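Local coordinates for metallo-beta-lactamase domain-containing protein (Thermotoga maritima, PDB 3H3E) that binds a zinc ion in a metallo-beta-lactamase fold and is probably a metal-dependent hydrolase, though its substrate is not known, at residues Ser47-Phe50 with Leu51-Arg55; Trp107-Val110 with Leu111-Thr115; Arg241-Asp244 with Ile245-Glu249. The protein carries 2 engineered substitutions. One frame throughout, in Å; residues are numbered along the deposited sequence.

The contacts are three helices, in chain order. Contact 1 is nearly all of helix 49-56 with its N-cap residue. Contact 2 is helix 107-113 and its exit into strand 115-119. Both serve the mixed sheet that holds strands 13-19, 85-89 and 115-119; their centres are about 19 Å apart. Contact 3 is most of helix 240-249, the crossover beside the other large sheet, between strands 231-235 and 253-254. Its centre lies about 30 Å from contact 1's and about 39 Å from contact 2's; contacts 2 and 3 lie on opposite sides of the chain's centre. No two contacts touch. Contacts 1 and 3 are packing away from the zinc site (His69, His71, His182); contact 2 comes near it, through Trp107.

Contact 1: residues Ser47-Phe50 with Leu51-Arg55; sequences SDVF and LKNAR
One face of the Phe50 ring takes CG of Leu51. That carbon stands 3.8 Å above the ring plane, displaced toward the rim, in a CH-pi contact. CG of Phe50 sits between the backbone N and the carbonyl carbon (chi1 75°), and this turns the ring alongside the next residue. The ring also meets Leu18 and Cys19 of strand 13-19. A second flat group is the Asn53 amide. Its ND2 lies beside Val49 CG1, at 3.5 Å, and both side chains point the same way. The amide ends are held by loop and strand backbone: ND2 donates to Leu18 O and OD1 accepts from Glu28 N. Helix 49-56 is the crossover helix between strands 40-42 and 64-66, a beta-alpha-beta unit of the metallo-beta-lactamase fold. Asp48 occupies its N-cap position, but the carboxylate makes no capping bond. It pairs instead with Lys52 one turn on. Lys52 NZ is 3.0 Å from Asp48 OD1 and 3.1 Å from Asp48 OD2, a salt bridge whose hydrogen bonds are weak. The lysine chain bends at its last two torsions to reach there. In the backbone, Asn53 N donates to Val49 O at 3.0 Å.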
loop_
_atom_site.group_PDB
_atom_site.type_symbol
_atom_site.label_atom_id
_atom_site.label_comp_id
_atom_site.label_asym_id
_atom_site.label_seq_id
_atom_site.Cartn_x
_atom_site.Cartn_y
_atom_site.Cartn_z
ATOM N N SER A 47 -14.900 1.154 2.145
ATOM C CA SER A 47 -16.200 1.062 1.482
ATOM C C SER A 47 -16.118 1.532 0.041
ATOM O O SER A 47 -15.139 1.264 -0.641
ATOM C CB SER A 47 -17.231 1.886 2.226
ATOM O OG SER A 47 -16.793 3.217 2.300
ATOM N N ASP A 48 -17.135 2.252 -0.419
ATOM C CA ASP A 48 -17.217 2.621 -1.832
ATOM C C ASP A 48 -16.693 4.017 -2.105
ATOM O O ASP A 48 -16.873 4.548 -3.199
ATOM C CB ASP A 48 -18.651 2.493 -2.356
ATOM C CG ASP A 48 -19.632 3.371 -1.600
ATOM O OD1 ASP A 48 -19.219 4.060 -0.640
ATOM O OD2 ASP A 48 -20.821 3.378 -1.971
ATOM N N VAL A 49 -16.041 4.609 -1.112
ATOM C CA VAL A 49 -15.415 5.912 -1.297
ATOM C C VAL A 49 -14.515 5.976 -2.533
ATOM O O VAL A 49 -14.565 6.936 -3.288
ATOM C CB VAL A 49 -14.642 6.357 -0.048
ATOM C CG1 VAL A 49 -13.695 7.499 -0.378
ATOM C CG2 VAL A 49 -15.613 6.764 1.029
ATOM N N PHE A 50 -13.698 4.958 -2.751
ATOM C CA PHE A 50 -12.854 4.946 -3.936
ATOM C C PHE A 50 -13.658 5.065 -5.239
ATOM O O PHE A 50 -13.235 5.756 -6.158
ATOM C CB PHE A 50 -11.926 3.721 -3.945
ATOM C CG PHE A 50 -12.611 2.423 -4.297
ATOM C CD1 PHE A 50 -13.597 1.895 -3.484
ATOM C CD2 PHE A 50 -12.234 1.710 -5.427
ATOM C CE1 PHE A 50 -14.224 0.692 -3.808
ATOM C CE2 PHE A 50 -12.845 0.509 -5.741
ATOM C CZ PHE A 50 -13.851 0.001 -4.927
ATOM N N LEU A 51 -14.819 4.412 -5.307
ATOM C CA LEU A 51 -15.656 4.437 -6.512
ATOM C C LEU A 51 -16.280 5.790 -6.736
ATOM O O LEU A 51 -16.417 6.252 -7.870
ATOM C CB LEU A 51 -16.798 3.442 -6.392
ATOM C CG LEU A 51 -16.518 1.997 -6.769
ATOM C CD1 LEU A 51 -17.722 1.121 -6.404
ATOM C CD2 LEU A 51 -16.210 1.923 -8.241
ATOM N N LYS A 52 -16.710 6.403 -5.642
ATOM C CA LYS A 52 -17.397 7.673 -5.717
ATOM C C LYS A 52 -16.412 8.742 -6.157
ATOM O O LYS A 52 -16.735 9.589 -6.991
ATOM C CB LYS A 52 -18.033 8.005 -4.381
ATOM C CG LYS A 52 -19.120 7.031 -3.986
ATOM C CD LYS A 52 -20.130 7.686 -3.053
ATOM C CE LYS A 52 -19.984 7.241 -1.602
ATOM N NZ LYS A 52 -21.107 6.342 -1.191
ATOM N N ASN A 53 -15.196 8.677 -5.623
ATOM C CA ASN A 53 -14.124 9.566 -6.069
ATOM C C ASN A 53 -13.763 9.330 -7.523
ATOM O O ASN A 53 -13.564 10.277 -8.276
ATOM C CB ASN A 53 -12.888 9.451 -5.172
ATOM C CG ASN A 53 -13.121 10.050 -3.795
ATOM O OD1 ASN A 53 -13.980 10.923 -3.622
ATOM N ND2 ASN A 53 -12.371 9.579 -2.807
ATOM N N ALA A 54 -13.698 8.066 -7.922
ATOM C CA ALA A 54 -13.446 7.715 -9.313
ATOM C C ALA A 54 -14.520 8.274 -10.248
ATOM O O ALA A 54 -14.201 8.840 -11.296
ATOM C CB ALA A 54 -13.315 6.217 -9.468
ATOM N N ARG A 55 -15.790 8.128 -9.872
ATOM C CA ARG A 55 -16.876 8.712 -10.659
ATOM C C ARG A 55 -16.752 10.223 -10.717
ATOM O O ARG A 55 -17.003 10.828 -11.751
ATOM C CB ARG A 55 -18.238 8.309 -10.111
ATOM C CG ARG A 55 -18.649 6.890 -10.497
ATOM C CD ARG A 55 -20.154 6.651 -10.305
ATOM N NE ARG A 55 -20.493 6.423 -8.901
ATOM C CZ ARG A 55 -20.429 5.240 -8.295
ATOM N NH1 ARG A 55 -20.047 4.161 -8.967
ATOM N NH2 ARG A 55 -20.744 5.137 -7.013
#

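Contact 2: residues Trp107-Val110 with Leu111-Thr115; sequences WNEV and LYYNT. Engineered in segment 111-115: Tyr112 (natural residue Lys), Tyr113 (natural residue Lys).
Asn114 folds back on Val110 where the helix ends. Its CB is 3.1 Å from Val110 O, and CG lies 3.6 Å from Val110 O. CG lies anti to the asparagine's own carbonyl carbon (chi1 -63°), which brings the amide beside the last turn. At the tip, ND2 donates to Val110 O at 3.2 Å, on a lone pair and in the carbonyl plane. Asn114 N binds Val110 O too, at 3.0 Å, so this one carbonyl takes two bonds from one residue. The amide is also held from outside: OD1 accepts from Lys84 N, and ND2 also donates to Leu81 O. The three bonds to the amide probably fix its rotation. Tyr112 and Tyr113 are engineered substitutions on the exposed side. CG of Glu109 meets the edge of the Tyr113 ring, 3.6 Å from Tyr113 CE2. Nearer the helix start, Leu111 CD1 approaches Trp107 CB at 4.4 Å. Trp107 is about 8 Å, side chain to side chain, from the zinc ligands His69 and His71. It packs on Leu88 of strand 85-89, while Val110 rests on Leu78 and Leu79. The chain passes through Asn114 into strand 115-119, outermost in the mixed sheet, where Thr115 bonds Lys84 and Val86.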
loop_
_atom_site.group_PDB
_atom_site.type_symbol
_atom_site.label_atom_id
_atom_site.label_comp_id
_atom_site.label_asym_id
_atom_site.label_seq_id
_atom_site.Cartn_x
_atom_site.Cartn_y
_atom_site.Cartn_z
ATOM N N TRP A 107 -13.460 -12.552 2.380
ATOM C CA TRP A 107 -12.976 -13.169 1.147
ATOM C C TRP A 107 -13.990 -14.117 0.538
ATOM O O TRP A 107 -13.954 -14.357 -0.665
ATOM C CB TRP A 107 -11.633 -13.891 1.368
ATOM C CG TRP A 107 -10.580 -12.954 1.820
ATOM C CD1 TRP A 107 -10.061 -12.847 3.076
ATOM C CD2 TRP A 107 -9.955 -11.938 1.037
ATOM N NE1 TRP A 107 -9.139 -11.833 3.118
ATOM C CE2 TRP A 107 -9.052 -11.264 1.875
ATOM C CE3 TRP A 107 -10.062 -11.539 -0.298
ATOM C CZ2 TRP A 107 -8.254 -10.216 1.419
ATOM C CZ3 TRP A 107 -9.280 -10.504 -0.746
ATOM C CH2 TRP A 107 -8.385 -9.848 0.112
ATOM N N ASN A 108 -14.885 -14.661 1.360
ATOM C CA ASN A 108 -15.888 -15.587 0.848
ATOM C C ASN A 108 -16.767 -14.871 -0.143
ATOM O O ASN A 108 -17.125 -15.415 -1.182
ATOM C CB ASN A 108 -16.748 -16.154 1.972
ATOM C CG ASN A 108 -15.975 -17.066 2.884
ATOM O OD1 ASN A 108 -15.230 -17.940 2.428
ATOM N ND2 ASN A 108 -16.142 -16.869 4.189
ATOM N N GLU A 109 -17.109 -13.638 0.195
ATOM C CA GLU A 109 -17.954 -12.825 -0.646
ATOM C C GLU A 109 -17.161 -12.252 -1.805
ATOM O O GLU A 109 -17.610 -12.241 -2.945
ATOM C CB GLU A 109 -18.562 -11.699 0.180
ATOM C CG GLU A 109 -19.630 -10.927 -0.546
ATOM C CD GLU A 109 -20.803 -10.591 0.349
ATOM O OE1 GLU A 109 -21.105 -11.407 1.249
ATOM O OE2 GLU A 109 -21.422 -9.518 0.147
ATOM N N VAL A 110 -15.969 -11.773 -1.501
ATOM C CA VAL A 110 -15.126 -11.130 -2.496
ATOM C C VAL A 110 -14.787 -12.074 -3.636
ATOM O O VAL A 110 -14.782 -11.687 -4.790
ATOM C CB VAL A 110 -13.822 -10.596 -1.847
ATOM C CG1 VAL A 110 -12.812 -10.184 -2.910
ATOM C CG2 VAL A 110 -14.139 -9.440 -0.908
ATOM N N LEU A 111 -14.508 -13.321 -3.300
ATOM C CA LEU A 111 -14.086 -14.308 -4.285
ATOM C C LEU A 111 -15.277 -14.990 -4.980
ATOM O O LEU A 111 -15.112 -15.721 -5.964
ATOM C CB LEU A 111 -13.141 -15.322 -3.630
ATOM C CG LEU A 111 -11.824 -14.738 -3.081
ATOM C CD1 LEU A 111 -10.928 -15.834 -2.545
ATOM C CD2 LEU A 111 -11.066 -13.898 -4.121
ATOM N N TYR A 112 -16.473 -14.730 -4.463
ATOM C CA TYR A 112 -17.713 -15.104 -5.111
ATOM C C TYR A 112 -17.933 -14.245 -6.345
ATOM O O TYR A 112 -18.146 -14.762 -7.436
ATOM C CB TYR A 112 -18.884 -14.907 -4.148
ATOM C CG TYR A 112 -20.223 -15.349 -4.716
ATOM C CD1 TYR A 112 -20.561 -16.694 -4.768
ATOM C CD2 TYR A 112 -21.149 -14.425 -5.199
ATOM C CE1 TYR A 112 -21.763 -17.112 -5.283
ATOM C CE2 TYR A 112 -22.360 -14.837 -5.710
ATOM C CZ TYR A 112 -22.662 -16.190 -5.748
ATOM O OH TYR A 112 -23.859 -16.646 -6.254
ATOM N N TYR A 113 -17.865 -12.930 -6.153
ATOM C CA TYR A 113 -18.153 -11.941 -7.192
ATOM C C TYR A 113 -16.964 -11.612 -8.077
ATOM O O TYR A 113 -17.114 -11.079 -9.185
ATOM C CB TYR A 113 -18.637 -10.652 -6.544
ATOM C CG TYR A 113 -19.946 -10.809 -5.842
ATOM C CD1 TYR A 113 -21.119 -10.973 -6.562
ATOM C CD2 TYR A 113 -20.014 -10.812 -4.458
ATOM C CE1 TYR A 113 -22.326 -11.129 -5.926
ATOM C CE2 TYR A 113 -21.225 -10.961 -3.809
ATOM C CZ TYR A 113 -22.383 -11.122 -4.552
ATOM O OH TYR A 113 -23.594 -11.275 -3.915
ATOM N N ASN A 114 -15.780 -11.911 -7.563
ATOM C CA ASN A 114 -14.536 -11.641 -8.260
ATOM C C ASN A 114 -13.711 -12.904 -8.425
ATOM O O ASN A 114 -14.127 -13.990 -8.040
ATOM C CB ASN A 114 -13.719 -10.590 -7.510
ATOM C CG ASN A 114 -14.415 -9.259 -7.438
ATOM O OD1 ASN A 114 -14.550 -8.563 -8.436
ATOM N ND2 ASN A 114 -14.855 -8.891 -6.250
ATOM N N THR A 115 -12.527 -12.734 -8.990
ATOM C CA THR A 115 -11.663 -13.836 -9.371
ATOM C C THR A 115 -10.320 -13.606 -8.717
ATOM O O THR A 115 -9.699 -12.570 -8.913
ATOM C CB THR A 115 -11.472 -13.864 -10.899
ATOM O OG1 THR A 115 -12.753 -13.829 -11.540
ATOM C CG2 THR A 115 -10.710 -15.095 -11.335
#

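Contact 3: residues Arg241-Asp244 with Ile245-Glu249; sequences RAVD and IFKRE
Lys247 N donates to Val243 O at 2.8 Å, and the bond is nearly straight at 163°. Phe246 N to Ala242 O follows the same helical spacing at 2.9 Å, and Ile245 N binds Arg241 O. The next such bond, Arg248 N to Asp244 O, is weak, and the turn at Glu249 also has only weak backbone bonds. The side chains of Val243 and Lys247, whose backbones share the first bond, run side by side. Lys247 NZ comes within 3.9 Å of Val243 CG1, so aliphatic and charged parts share one flank. Its ammonium has a long, weak ion pair with Asp256.

On another flank, Ile245 is set against two arginines. CG1 of Ile245 stands 4.3 Å above one face of the Arg241 guanidinium and equally far above one face of the Arg248 guanidinium, toward the rim of each. A chi1 of -176° and a bend at the second torsion bring the Arg241 group to Ile245. Arg241 NH2 and Arg248 NH1 are 4.0 Å apart, with the two guanidinium planes turned 63° from each other. Acidic groups probably ease this closeness: Arg241 NH2 has a salt bridge to Asp214, and Arg248 NE has a weak one to its neighbour Glu249.

The Phe246 ring presents its edge to Ala242 O, which lies in the ring plane, 3.4 Å from Phe246 CD2. The same ring meets Phe224 edge-to-face. Ala242 and Ile245 pack on Ile217, and Ile245 and Phe246 on Val221, so the buried side faces helix 214-226. Helix 240-249 is the crossover of a beta-alpha-beta unit, between strands 231-235 and 253-254. Such helices, laid along the outside of a sheet, are characteristic of the alpha-beta-beta-alpha sandwich of metallo-beta-lactamases.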
loop_
_atom_site.group_PDB
_atom_site.type_symbol
_atom_site.label_atom_id
_atom_site.label_comp_id
_atom_site.label_asym_id
_atom_site.label_seq_id
_atom_site.Cartn_x
_atom_site.Cartn_y
_atom_site.Cartn_z
ATOM N N ARG A 241 3.217 13.153 13.006
ATOM C CA ARG A 241 4.541 13.248 13.606
ATOM C C ARG A 241 5.595 12.779 12.617
ATOM O O ARG A 241 6.583 13.466 12.371
ATOM C CB ARG A 241 4.624 12.412 14.888
ATOM C CG ARG A 241 5.953 12.535 15.631
ATOM C CD ARG A 241 6.349 13.994 15.817
ATOM N NE ARG A 241 7.687 14.153 16.391
ATOM C CZ ARG A 241 8.338 15.314 16.459
ATOM N NH1 ARG A 241 7.777 16.422 15.982
ATOM N NH2 ARG A 241 9.550 15.371 17.004
ATOM N N ALA A 242 5.366 11.604 12.043
ATOM C CA ALA A 242 6.325 10.996 11.135
ATOM C C ALA A 242 6.531 11.877 9.917
ATOM O O ALA A 242 7.660 12.059 9.465
ATOM C CB ALA A 242 5.875 9.604 10.730
ATOM N N VAL A 243 5.444 12.433 9.390
ATOM C CA VAL A 243 5.545 13.311 8.235
ATOM C C VAL A 243 6.375 14.547 8.554
ATOM O O VAL A 243 7.197 14.969 7.739
ATOM C CB VAL A 243 4.178 13.756 7.722
ATOM C CG1 VAL A 243 4.354 14.691 6.543
ATOM C CG2 VAL A 243 3.334 12.550 7.326
ATOM N N ASP A 244 6.166 15.127 9.734
ATOM C CA ASP A 244 6.940 16.298 10.146
ATOM C C ASP A 244 8.423 15.965 10.151
ATOM O O ASP A 244 9.250 16.774 9.733
ATOM C CB ASP A 244 6.508 16.814 11.528
ATOM C CG ASP A 244 5.231 17.650 11.483
ATOM O OD1 ASP A 244 4.696 17.900 10.377
ATOM O OD2 ASP A 244 4.761 18.055 12.568
ATOM N N ILE A 245 8.760 14.770 10.626
ATOM C CA ILE A 245 10.153 14.320 10.618
ATOM C C ILE A 245 10.687 14.165 9.191
ATOM O O ILE A 245 11.805 14.592 8.899
ATOM C CB ILE A 245 10.337 13.007 11.399
ATOM C CG1 ILE A 245 10.089 13.244 12.895
ATOM C CG2 ILE A 245 11.716 12.425 11.147
ATOM C CD1 ILE A 245 10.077 11.980 13.729
ATOM N N PHE A 246 9.886 13.567 8.308
ATOM C CA PHE A 246 10.226 13.502 6.884
ATOM C C PHE A 246 10.484 14.906 6.345
ATOM O O PHE A 246 11.496 15.142 5.702
ATOM C CB PHE A 246 9.124 12.826 6.049
ATOM C CG PHE A 246 9.314 11.344 5.841
ATOM C CD1 PHE A 246 9.882 10.862 4.674
ATOM C CD2 PHE A 246 8.891 10.427 6.795
ATOM C CE1 PHE A 246 10.050 9.490 4.471
ATOM C CE2 PHE A 246 9.054 9.058 6.600
ATOM C CZ PHE A 246 9.634 8.594 5.437
ATOM N N LYS A 247 9.576 15.841 6.603
ATOM C CA LYS A 247 9.741 17.197 6.072
ATOM C C LYS A 247 11.038 17.879 6.533
ATOM O O LYS A 247 11.616 18.679 5.795
ATOM C CB LYS A 247 8.525 18.087 6.366
ATOM C CG LYS A 247 7.217 17.633 5.699
ATOM C CD LYS A 247 6.293 18.817 5.404
ATOM C CE LYS A 247 4.915 18.400 4.866
ATOM N NZ LYS A 247 3.826 18.495 5.896
ATOM N N ARG A 248 11.508 17.547 7.733
ATOM C CA ARG A 248 12.676 18.230 8.288
ATOM C C ARG A 248 13.992 17.476 8.108
ATOM O O ARG A 248 15.057 18.034 8.361
ATOM C CB ARG A 248 12.471 18.584 9.773
ATOM C CG ARG A 248 12.970 17.519 10.739
ATOM C CD ARG A 248 13.359 18.086 12.103
ATOM N NE ARG A 248 13.728 17.018 13.034
ATOM C CZ ARG A 248 12.985 16.624 14.069
ATOM N NH1 ARG A 248 11.827 17.222 14.328
ATOM N NH2 ARG A 248 13.405 15.637 14.852
ATOM N N GLU A 249 13.935 16.219 7.677
ATOM C CA GLU A 249 15.155 15.418 7.563
ATOM C C GLU A 249 15.352 14.734 6.211
ATOM O O GLU A 249 16.463 14.352 5.850
ATOM C CB GLU A 249 15.216 14.395 8.689
ATOM C CG GLU A 249 15.454 15.029 10.043
ATOM C CD GLU A 249 15.654 14.007 11.132
ATOM O OE1 GLU A 249 15.753 12.808 10.796
ATOM O OE2 GLU A 249 15.712 14.399 12.318
#